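PDB 2VPT: lipolytic enzyme from Clostridium thermocellum, which removes acetyl groups from xylan, acting as the catalytic domain of a cellulosomal family 3 carbohydrate esterase. Local coordinates for residues G25-E30 and K185-I190; T122-D127 and K155-K160. All coordinates share one frame; numbering follows the deposited sequence.

How the contacts relate
Contact 1 joins the start of helix 28-37 to helix 181-203 and is only partly buried, whereas contact 2 pairs strands 122-126 and 156-159 in the buried sheet. Their chemistry follows from their place. Contact 1 has no hydrogen bond between its segments and rests on small or aliphatic groups, with the charged chains of Glu30 and Lys185 at its outer side. Contact 2 is a ladder of backbone hydrogen bonds with apolar side chains on both faces. Helix 181-203 links the two: it supplies one half of contact 1 and also covers the Phe124 side of contact 2, where Ile190 CG2 packs 3.5 Å from Lys160 O.

Contact 1 of 2, residues G25-E30 and K185-I190; sequences GSYRTE and KKIANI
Tyr27 and Ala188 bring the backbones closest, CA to CA 4.8 Å, and Glu30 lies nearest Lys185, CA to CA 5.8 Å. Ala188 is the centre of the contact: its CB lies 3.6 Å from Glu30 CB and equally close to Tyr27 O, an approach that suits a residue whose side chain is one methyl. Next to it, the CG2 methyl of Ile187 meets Tyr27 CB at 3.8 Å and reaches the ring obliquely. Tyr27 CG sits between its backbone N and carbonyl carbon (chi1 66°), which carries the ring away from residues 185-190 toward strands 5-12 and 86-90, and the ring stacks on that of Trp191. At the outer side, the Glu30 and Lys185 chains pass across each other with CG to CG 4.0 Å. Glu30 OE1 is 4.7 Å from Lys185 NZ, too far for a salt bridge, though the opposite charges may still favour the approach; methylenes do the touching and the polar ends suit the surface. This is plain helix packing within the alpha/beta/alpha SGNH-hydrolase fold, in which the long C-terminal helix 181-203 lies against the beginning of helix 28-37.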
loop_
_atom_site.group_PDB
_atom_site.type_symbol
_atom_site.label_atom_id
_atom_site.label_comp_id
_atom_site.label_asym_id
_atom_site.label_seq_id
_atom_site.Cartn_x
_atom_site.Cartn_y
_atom_site.Cartn_z
ATOM N N GLY A 25 2.248 -0.626 7.021
ATOM C CA GLY A 25 1.728 0.062 8.196
ATOM C C GLY A 25 2.535 1.281 8.613
ATOM O O GLY A 25 2.042 2.080 9.423
ATOM N N SER A 26 3.745 1.457 8.070
ATOM C CA SER A 26 4.535 2.627 8.380
ATOM C C SER A 26 4.685 2.782 9.894
ATOM O O SER A 26 4.784 1.779 10.620
ATOM C CB SER A 26 3.868 3.845 7.691
ATOM O OG SER A 26 4.478 5.086 7.988
ATOM N N TYR A 27 4.745 4.020 10.361
ATOM C CA TYR A 27 4.775 4.309 11.780
ATOM C C TYR A 27 3.388 4.206 12.405
ATOM O O TYR A 27 3.244 4.350 13.616
ATOM C CB TYR A 27 5.358 5.715 12.022
ATOM C CG TYR A 27 4.511 6.853 11.483
ATOM C CD1 TYR A 27 3.497 7.402 12.247
ATOM C CD2 TYR A 27 4.722 7.371 10.204
ATOM C CE1 TYR A 27 2.700 8.419 11.773
ATOM C CE2 TYR A 27 3.917 8.395 9.709
ATOM C CZ TYR A 27 2.904 8.918 10.498
ATOM O OH TYR A 27 2.094 9.943 10.072
ATOM N N ARG A 28 2.363 4.035 11.572
ATOM C CA ARG A 28 0.975 4.068 12.044
ATOM C C ARG A 28 0.661 2.897 12.974
ATOM O O ARG A 28 -0.066 3.059 13.952
ATOM C CB ARG A 28 0.007 4.131 10.857
ATOM C CG ARG A 28 0.113 5.472 10.108
ATOM C CD ARG A 28 -0.602 5.486 8.784
ATOM N NE ARG A 28 0.067 4.716 7.741
ATOM C CZ ARG A 28 -0.311 3.522 7.276
ATOM N NH1 ARG A 28 -1.343 2.845 7.773
ATOM N NH2 ARG A 28 0.400 2.974 6.318
ATOM N N THR A 29 1.237 1.736 12.699
ATOM C CA THR A 29 0.970 0.532 13.531
ATOM C C THR A 29 1.368 0.793 14.982
ATOM O O THR A 29 0.563 0.673 15.907
ATOM C CB THR A 29 1.739 -0.666 12.987
ATOM O OG1 THR A 29 1.414 -0.819 11.600
ATOM C CG2 THR A 29 1.383 -1.942 13.745
ATOM N N GLU A 30 2.619 1.174 15.191
ATOM C CA GLU A 30 3.107 1.388 16.559
ATOM C C GLU A 30 2.528 2.661 17.167
ATOM O O GLU A 30 2.219 2.707 18.356
ATOM C CB GLU A 30 4.628 1.385 16.577
ATOM C CG GLU A 30 5.288 1.599 17.936
ATOM C CD GLU A 30 5.021 0.480 18.917
ATOM O OE1 GLU A 30 4.692 -0.651 18.491
ATOM O OE2 GLU A 30 5.163 0.738 20.137
ATOM N N LYS A 185 9.142 1.605 14.127
ATOM C CA LYS A 185 8.837 1.694 15.548
ATOM C C LYS A 185 9.577 2.841 16.205
ATOM O O LYS A 185 9.001 3.584 16.977
ATOM C CB LYS A 185 9.163 0.381 16.266
ATOM C CG LYS A 185 8.106 -0.679 16.141
ATOM C CD LYS A 185 8.473 -1.893 16.973
ATOM C CE LYS A 185 8.654 -1.600 18.441
ATOM N NZ LYS A 185 8.805 -2.892 19.192
ATOM N N LYS A 186 10.854 3.002 15.877
ATOM C CA LYS A 186 11.605 4.161 16.375
ATOM C C LYS A 186 10.960 5.482 15.943
ATOM O O LYS A 186 10.848 6.427 16.716
ATOM C CB LYS A 186 13.054 4.122 15.885
ATOM C CG LYS A 186 13.917 3.004 16.493
ATOM C CD LYS A 186 15.364 3.127 15.983
ATOM C CE LYS A 186 16.288 2.026 16.469
ATOM N NZ LYS A 186 17.687 2.282 16.040
ATOM N N ILE A 187 10.529 5.547 14.685
ATOM C CA ILE A 187 9.874 6.744 14.173
ATOM C C ILE A 187 8.561 7.015 14.905
ATOM O O ILE A 187 8.282 8.134 15.303
ATOM C CB ILE A 187 9.659 6.611 12.643
ATOM C CG1 ILE A 187 11.003 6.664 11.897
ATOM C CG2 ILE A 187 8.670 7.655 12.114
ATOM C CD1 ILE A 187 11.693 8.000 11.925
ATOM N N ALA A 188 7.768 5.965 15.123
ATOM C CA ALA A 188 6.534 6.093 15.891
ATOM C C ALA A 188 6.778 6.692 17.280
ATOM O O ALA A 188 6.006 7.518 17.754
ATOM C CB ALA A 188 5.861 4.740 16.036
ATOM N N ASN A 189 7.855 6.254 17.919
ATOM C CA ASN A 189 8.182 6.786 19.248
ATOM C C ASN A 189 8.513 8.264 19.247
ATOM O O ASN A 189 8.177 8.974 20.190
ATOM C CB ASN A 189 9.227 5.918 19.935
ATOM C CG ASN A 189 8.575 4.688 20.583
ATOM O OD1 ASN A 189 8.426 3.655 19.965
ATOM N ND2 ASN A 189 8.111 4.851 21.815
ATOM N N ILE A 190 9.109 8.748 18.152
ATOM C CA ILE A 190 9.420 10.169 18.032
ATOM C C ILE A 190 8.142 10.967 17.736
ATOM O O ILE A 190 7.914 12.015 18.325
ATOM C CB ILE A 190 10.520 10.424 16.993
ATOM C CG1 ILE A 190 11.814 9.686 17.372
ATOM C CG2 ILE A 190 10.778 11.928 16.844
ATOM C CD1 ILE A 190 12.825 9.583 16.257
#

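Contact 2 of 2, residues T122-D127 and K155-K160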
loop_
_atom_site.group_PDB
_atom_site.type_symbol
_atom_site.label_atom_id
_atom_site.label_comp_id
_atom_site.label_asym_id
_atom_site.label_seq_id
_atom_site.Cartn_x
_atom_site.Cartn_y
_atom_site.Cartn_z
ATOM N N THR A 122 -4.766 21.401 13.604
ATOM C CA THR A 122 -3.448 21.346 14.203
ATOM C C THR A 122 -2.556 20.552 13.261
ATOM O O THR A 122 -2.920 19.453 12.829
ATOM C CB THR A 122 -3.500 20.714 15.594
ATOM O OG1 THR A 122 -4.250 21.580 16.459
ATOM C CG2 THR A 122 -2.110 20.489 16.183
ATOM N N LEU A 123 -1.394 21.110 12.948
ATOM C CA LEU A 123 -0.491 20.537 11.947
ATOM C C LEU A 123 0.867 20.208 12.543
ATOM O O LEU A 123 1.483 21.026 13.219
ATOM C CB LEU A 123 -0.325 21.520 10.777
ATOM C CG LEU A 123 0.603 21.107 9.627
ATOM C CD1 LEU A 123 0.115 19.866 8.871
ATOM C CD2 LEU A 123 0.786 22.266 8.631
ATOM N N PHE A 124 1.317 18.986 12.304
ATOM C CA PHE A 124 2.663 18.538 12.623
ATOM C C PHE A 124 3.409 18.304 11.329
ATOM O O PHE A 124 2.874 17.697 10.406
ATOM C CB PHE A 124 2.614 17.246 13.443
ATOM C CG PHE A 124 2.056 17.434 14.819
ATOM C CD1 PHE A 124 2.878 17.827 15.843
ATOM C CD2 PHE A 124 0.708 17.270 15.082
ATOM C CE1 PHE A 124 2.390 18.020 17.116
ATOM C CE2 PHE A 124 0.209 17.472 16.366
ATOM C CZ PHE A 124 1.061 17.843 17.377
ATOM N N VAL A 125 4.639 18.804 11.271
ATOM C CA VAL A 125 5.500 18.687 10.097
ATOM C C VAL A 125 6.781 17.985 10.508
ATOM O O VAL A 125 7.483 18.466 11.404
ATOM C CB VAL A 125 5.815 20.063 9.496
ATOM C CG1 VAL A 125 6.760 19.909 8.296
ATOM C CG2 VAL A 125 4.508 20.766 9.080
ATOM N N ALA A 126 7.091 16.871 9.845
ATOM C CA ALA A 126 8.269 16.061 10.141
ATOM C C ALA A 126 9.420 16.258 9.157
ATOM O O ALA A 126 9.201 16.504 7.969
ATOM C CB ALA A 126 7.892 14.589 10.160
ATOM N N ASP A 127 10.646 16.129 9.660
ATOM C CA ASP A 127 11.792 15.856 8.798
ATOM C C ASP A 127 12.022 14.338 8.661
ATOM O O ASP A 127 11.179 13.549 9.113
ATOM C CB ASP A 127 13.036 16.660 9.220
ATOM C CG ASP A 127 13.681 16.187 10.496
ATOM O OD1 ASP A 127 13.153 15.280 11.165
ATOM O OD2 ASP A 127 14.761 16.745 10.823
ATOM N N LYS A 155 -0.872 27.076 14.513
ATOM C CA LYS A 155 -0.754 25.842 15.273
ATOM C C LYS A 155 -0.027 24.773 14.439
ATOM O O LYS A 155 -0.624 23.776 14.019
ATOM C CB LYS A 155 -2.146 25.376 15.733
ATOM C CG LYS A 155 -2.797 26.343 16.733
ATOM C CD LYS A 155 -4.212 25.945 17.100
ATOM C CE LYS A 155 -4.731 26.796 18.243
ATOM N NZ LYS A 155 -6.156 26.514 18.545
ATOM N N VAL A 156 1.264 25.006 14.208
ATOM C CA VAL A 156 2.142 24.088 13.471
ATOM C C VAL A 156 3.366 23.769 14.325
ATOM O O VAL A 156 3.951 24.663 14.963
ATOM C CB VAL A 156 2.533 24.648 12.076
ATOM C CG1 VAL A 156 3.284 25.987 12.198
ATOM C CG2 VAL A 156 3.342 23.630 11.275
ATOM N N TYR A 157 3.753 22.497 14.349
ATOM C CA TYR A 157 4.760 21.988 15.262
ATOM C C TYR A 157 5.690 21.059 14.514
ATOM O O TYR A 157 5.243 20.285 13.670
ATOM C CB TYR A 157 4.073 21.230 16.418
ATOM C CG TYR A 157 3.046 22.088 17.115
ATOM C CD1 TYR A 157 3.431 22.981 18.112
ATOM C CD2 TYR A 157 1.707 22.051 16.749
ATOM C CE1 TYR A 157 2.498 23.793 18.740
ATOM C CE2 TYR A 157 0.759 22.864 17.371
ATOM C CZ TYR A 157 1.168 23.738 18.359
ATOM O OH TYR A 157 0.242 24.555 18.987
ATOM N N PHE A 158 6.975 21.136 14.825
ATOM C CA PHE A 158 8.012 20.350 14.184
ATOM C C PHE A 158 8.192 19.020 14.896
ATOM O O PHE A 158 8.254 18.948 16.119
ATOM C CB PHE A 158 9.333 21.147 14.195
ATOM C CG PHE A 158 10.510 20.423 13.606
ATOM C CD1 PHE A 158 10.473 19.896 12.322
ATOM C CD2 PHE A 158 11.678 20.301 14.326
ATOM C CE1 PHE A 158 11.576 19.247 11.803
ATOM C CE2 PHE A 158 12.777 19.664 13.806
ATOM C CZ PHE A 158 12.726 19.130 12.541
ATOM N N VAL A 159 8.290 17.954 14.117
ATOM C CA VAL A 159 8.562 16.618 14.619
ATOM C C VAL A 159 9.919 16.195 14.082
ATOM O O VAL A 159 10.089 15.947 12.881
ATOM C CB VAL A 159 7.464 15.629 14.200
ATOM C CG1 VAL A 159 7.808 14.214 14.685
ATOM C CG2 VAL A 159 6.096 16.106 14.723
ATOM N N LYS A 160 10.906 16.156 14.971
ATOM C CA LYS A 160 12.279 15.898 14.563
ATOM C C LYS A 160 12.575 14.407 14.441
ATOM O O LYS A 160 13.306 13.829 15.239
ATOM C CB LYS A 160 13.249 16.554 15.561
ATOM C CG LYS A 160 14.683 16.615 15.061
ATOM C CD LYS A 160 15.596 17.373 16.010
ATOM C CE LYS A 160 17.043 17.057 15.784
ATOM N NZ LYS A 160 17.924 18.051 16.470
#
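Phe124 and Tyr157 are neighbours across a parallel pair of strands, and their rings meet obliquely, with planes 37° apart and centroids separated by 5.5 Å. The Tyr157 CB methylene lies 3.7 Å from Phe124 CD1, while Tyr157 CD2 comes over one face of the Phe124 ring. In both residues CG stands anti to the carbonyl carbon (chi1 -68° in Phe124), so the two rings lean the same way along the strands. Val159 CG2 reaches Phe124 CD1 at 3.8 Å, and the methyl CG2 of Thr122 lies at the edge of the Tyr157 ring. On the other face, which Phe158 shares, Leu123 and Val156 lie side by side, and Val156 CG2 touches Val125 CG2 at 3.8 Å and Leu123 CD2 at 3.9 Å. Branched and aromatic residues suit these extended positions, filling both faces of the sheet. Farther along, Phe158 turns the edge of its ring to Asp127, whose OD2 is 3.6 Å from Phe158 CZ, with carboxylate and ring planes 77° apart. OD2 of this buried aspartate is also hydrogen-bonded with Ser162 OG.

Five backbone hydrogen bonds, 2.9 to 3.3 Å between N and O, tie the strands, from Leu123 N to Lys155 O at one end through to Asp127 N to Val159 O at the other.

Strand 122-126 is flanked by strand 86-90 along its other edge, to which Thr122, Phe124 and Ala126 are hydrogen-bonded. Helix 181-203 covers the Phe124 and Tyr157 face through Ile198, while helices 104-117 and 142-151 cover the Leu123 and Val125 face, completing an alpha/beta/alpha sandwich in which helix 142-151 belongs to the beta-alpha-beta crossover joining the two strands.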